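Local coordinates for protein tail assembly chaperone (Enterobacteria phage HK97, PDB 2OB9) that probably acts as a chaperone in assembly of the phage tail, at residues T22-V25 with V31-V34; I77-D82 with R107-A112. All blocks are in the same frame, centred on the assembly; numbering follows the deposited sequence.

Contact 1 of 2, residues T22-V25 with V31-V34; sequences TVVV and VKVV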
# COMPACT_ATOMS: atom_id res chain seq x y z
N THR A 22 -16.15 30.54 27.84
CA THR A 22 -16.49 31.87 27.43
C THR A 22 -15.24 32.63 27.08
O THR A 22 -14.27 32.66 27.84
CB THR A 22 -17.30 32.59 28.51
OG1 THR A 22 -18.52 31.86 28.73
CG2 THR A 22 -17.68 34.01 28.04
N VAL A 23 -15.27 33.23 25.90
CA VAL A 23 -14.20 34.01 25.33
C VAL A 23 -14.76 35.41 24.96
O VAL A 23 -15.82 35.53 24.36
CB VAL A 23 -13.64 33.27 24.05
CG1 VAL A 23 -12.78 34.18 23.18
CG2 VAL A 23 -12.86 32.08 24.46
N VAL A 24 -14.05 36.46 25.38
CA VAL A 24 -14.27 37.82 24.88
C VAL A 24 -13.56 37.96 23.54
O VAL A 24 -12.40 37.53 23.38
CB VAL A 24 -13.75 38.89 25.86
CG1 VAL A 24 -13.77 40.28 25.22
CG2 VAL A 24 -14.57 38.87 27.13
N VAL A 25 -14.24 38.56 22.55
CA VAL A 25 -13.58 38.82 21.28
C VAL A 25 -13.43 40.32 20.97
O VAL A 25 -14.34 40.95 20.44
CB VAL A 25 -14.03 37.83 20.13
CG1 VAL A 25 -15.37 37.14 20.39
CG2 VAL A 25 -13.80 38.36 18.68
N VAL A 31 -17.59 41.52 22.39
CA VAL A 31 -18.68 40.53 22.56
C VAL A 31 -18.12 39.22 23.11
O VAL A 31 -17.00 38.81 22.75
CB VAL A 31 -19.48 40.28 21.21
CG1 VAL A 31 -18.72 39.37 20.23
CG2 VAL A 31 -20.88 39.75 21.45
N LYS A 32 -18.88 38.59 23.99
CA LYS A 32 -18.53 37.28 24.47
C LYS A 32 -19.24 36.25 23.60
O LYS A 32 -20.38 36.45 23.19
CB LYS A 32 -18.96 37.05 25.92
CG LYS A 32 -18.32 37.92 26.96
CD LYS A 32 -19.10 37.76 28.30
CE LYS A 32 -20.21 38.85 28.44
NZ LYS A 32 -21.26 38.61 29.52
N VAL A 33 -18.51 35.16 23.30
CA VAL A 33 -19.02 34.00 22.60
C VAL A 33 -18.66 32.81 23.48
O VAL A 33 -17.90 32.95 24.44
CB VAL A 33 -18.38 33.81 21.17
CG1 VAL A 33 -18.62 35.05 20.32
CG2 VAL A 33 -16.85 33.41 21.23
N VAL A 34 -19.24 31.66 23.18
CA VAL A 34 -18.89 30.42 23.82
C VAL A 34 -18.26 29.54 22.75
O VAL A 34 -18.79 29.38 21.66
CB VAL A 34 -20.14 29.75 24.47
CG1 VAL A 34 -19.85 28.29 24.82
CG2 VAL A 34 -20.61 30.52 25.72
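Two neighbouring groups of strand 31-34 reach Val23 O. Val33 N donates to Val23 O at 2.9 Å, and Lys32 CA makes a CA-H...O contact with Val23 O at 3.2 Å. Val33 O has a matching pair. Val33 O accepts from Val23 N at 3.0 Å, and Thr22 CA makes a CA-H...O contact with Val33 O at 3.5 Å. These two hydrogen bonds make Val23 and Val33 an antiparallel hydrogen-bonded pair. A third bond runs from Val25 N to Val31 O.

Val23, Val25, Val31 and Val33 share one face. There Val25 CG1 meets Val33 CG1 at 3.9 Å, and the two side chains cross at about a right angle. The opposite face carries Thr22, Val24, Lys32 and Val34. Lys32 CG is anti to its carbonyl carbon (chi1 -63°), which brings CG against both Val24 CG2 and Thr22 CG2, while CB touches Thr22 CG2 alone. Its amine end then leads away.

Val23 and Val25 rest on helix 103-113. Val31 and Val33 also pack on Leu7 of the second subunit. The face with Val23, Val25 and Val33 is buried, and on the other face Thr22, Val24 and Lys32 are exposed. The two strands form an antiparallel beta hairpin.

Contact 2 of 2, residues I77-D82 with R107-A112; sequences IDVLCD and RLLKQA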
# COMPACT_ATOMS: atom_id res chain seq x y z
N ILE A 77 -17.84 26.62 12.15
CA ILE A 77 -19.25 26.74 12.25
C ILE A 77 -19.77 25.88 13.40
O ILE A 77 -20.74 26.22 14.03
CB ILE A 77 -19.84 26.34 10.93
CG1 ILE A 77 -19.78 27.52 9.96
CG2 ILE A 77 -21.23 25.77 11.07
CD1 ILE A 77 -19.82 27.06 8.50
N ASP A 78 -19.08 24.79 13.68
CA ASP A 78 -19.50 23.88 14.69
C ASP A 78 -19.03 24.28 16.08
O ASP A 78 -19.72 24.04 17.07
CB ASP A 78 -18.97 22.49 14.35
CG ASP A 78 -19.58 21.41 15.23
OD1 ASP A 78 -20.81 21.17 15.11
OD2 ASP A 78 -18.81 20.84 16.02
N VAL A 79 -17.87 24.90 16.17
CA VAL A 79 -17.38 25.28 17.49
C VAL A 79 -17.97 26.55 18.07
O VAL A 79 -17.93 26.73 19.27
CB VAL A 79 -15.82 25.32 17.56
CG1 VAL A 79 -15.24 24.01 17.06
CG2 VAL A 79 -15.24 26.53 16.80
N LEU A 80 -18.50 27.43 17.23
CA LEU A 80 -18.84 28.80 17.64
C LEU A 80 -20.28 28.94 18.08
O LEU A 80 -21.19 28.71 17.28
CB LEU A 80 -18.57 29.83 16.51
CG LEU A 80 -18.77 31.31 16.90
CD1 LEU A 80 -17.63 31.76 17.83
CD2 LEU A 80 -18.89 32.25 15.67
N CYS A 81 -20.46 29.37 19.33
CA CYS A 81 -21.76 29.44 19.97
C CYS A 81 -21.95 30.82 20.59
O CYS A 81 -20.98 31.51 20.88
CB CYS A 81 -21.90 28.34 21.04
SG CYS A 81 -21.90 26.63 20.42
N ASP A 82 -23.21 31.21 20.77
CA ASP A 82 -23.53 32.40 21.54
C ASP A 82 -23.52 32.09 23.05
O ASP A 82 -23.30 30.95 23.44
CB ASP A 82 -24.86 33.02 21.06
CG ASP A 82 -26.09 32.17 21.40
OD1 ASP A 82 -26.05 31.31 22.27
OD2 ASP A 82 -27.15 32.38 20.78
N ARG A 107 -8.47 32.21 14.42
CA ARG A 107 -7.92 32.28 15.79
C ARG A 107 -8.94 31.75 16.81
O ARG A 107 -8.58 31.19 17.83
CB ARG A 107 -7.57 33.73 16.12
CG ARG A 107 -6.93 33.91 17.50
CD ARG A 107 -6.75 35.40 17.95
NE ARG A 107 -8.01 36.17 18.13
CZ ARG A 107 -8.86 36.01 19.15
NH1 ARG A 107 -8.62 35.08 20.09
NH2 ARG A 107 -9.95 36.77 19.24
N LEU A 108 -10.23 31.94 16.53
CA LEU A 108 -11.28 31.37 17.38
C LEU A 108 -11.38 29.85 17.19
O LEU A 108 -11.54 29.14 18.16
CB LEU A 108 -12.66 32.08 17.16
CG LEU A 108 -12.79 33.50 17.73
CD1 LEU A 108 -14.09 34.13 17.30
CD2 LEU A 108 -12.69 33.53 19.28
N LEU A 109 -11.25 29.37 15.95
CA LEU A 109 -11.15 27.94 15.73
C LEU A 109 -10.02 27.29 16.56
O LEU A 109 -10.26 26.28 17.23
CB LEU A 109 -11.00 27.60 14.25
CG LEU A 109 -10.85 26.12 13.81
CD1 LEU A 109 -11.96 25.23 14.41
CD2 LEU A 109 -10.91 26.02 12.27
N LYS A 110 -8.81 27.87 16.50
CA LYS A 110 -7.66 27.34 17.25
C LYS A 110 -7.90 27.27 18.75
O LYS A 110 -7.65 26.27 19.36
CB LYS A 110 -6.38 28.14 16.96
CG LYS A 110 -5.69 27.64 15.71
CD LYS A 110 -4.66 28.62 15.22
CE LYS A 110 -4.13 28.20 13.85
NZ LYS A 110 -3.03 27.19 13.94
N GLN A 111 -8.37 28.37 19.32
CA GLN A 111 -8.76 28.44 20.71
C GLN A 111 -9.74 27.30 21.02
O GLN A 111 -9.54 26.59 22.01
CB GLN A 111 -9.37 29.82 20.98
CG GLN A 111 -8.93 30.49 22.26
CD GLN A 111 -9.51 31.89 22.45
OE1 GLN A 111 -9.65 32.37 23.59
NE2 GLN A 111 -9.84 32.55 21.35
N ALA A 112 -10.76 27.08 20.17
CA ALA A 112 -11.71 25.96 20.39
C ALA A 112 -11.06 24.56 20.37
O ALA A 112 -11.37 23.70 21.22
CB ALA A 112 -12.87 26.01 19.40
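Val79 and Ala112 make the closest approach between 77-82 and 107-112. Their CA atoms are 6.4 Å apart. Ala112 CB lies 3.5 Å from Val79 CB, a tight fit for two carbons. Ala112 CB also touches both valine methyls, 3.6 Å from Val79 CG2 and 3.9 Å from Val79 CG1. The branched end of the valine thus sits over the alanine methyl. Both side chains leave the backbone toward the other segment.

Two looser apolar contacts lie nearby. With chi1 at -53°, Val79 CG2 lies between its own backbone N and carbonyl carbon, and it meets Leu109 CD1 at 4.3 Å. Leu80 and Leu108 touch methyl to methyl through their CD1 atoms, also at 4.3 Å. Leu80 is the first residue to leave helical backbone angles, but the end of its side chain still bends toward the helix. All five touching residues are buried.

No hydrogen bond crosses between the segments. Within 107-112 the backbone is paired in helical fashion, for example Ala112 N to Leu108 O at 3.0 Å. Polar groups of both segments turn to other partners. Asp78 OD2 forms a salt bridge with Arg36 and accepts from Ser39 N, while Arg107 forms a salt bridge with Glu27.

Leu109 also packs on Leu75 of helix 61-79 and on Ala119 of the second subunit. Leu108 reaches Val23 of strand 20-25, and Leu80 reaches Val33 and Leu35 of strand 31-36. The contact therefore lies where helix 61-79 passes into strand 80-81, with helix 103-113 packed against that junction and against the sheet.

How the contacts relate
Contact 1 closes before contact 2 opens along the chain, and their centres are about 10 Å apart. They share a three-stranded antiparallel sheet in the order 20-25, 31-36, 80-81. Contact 1 pairs the first two strands, and strand 80-81 of contact 2 is the third. A probable hydrogen bond from Cys81 N to Val34 O (2.9 Å) joins them. Helix 103-113 also bridges them, since Val23 CG2 packs against Gln111 OE1. Contact 1 lies toward the outside of the chain and contact 2 near its centre. Both touch the second subunit, so the sheet and helix together help form the surface between subunits.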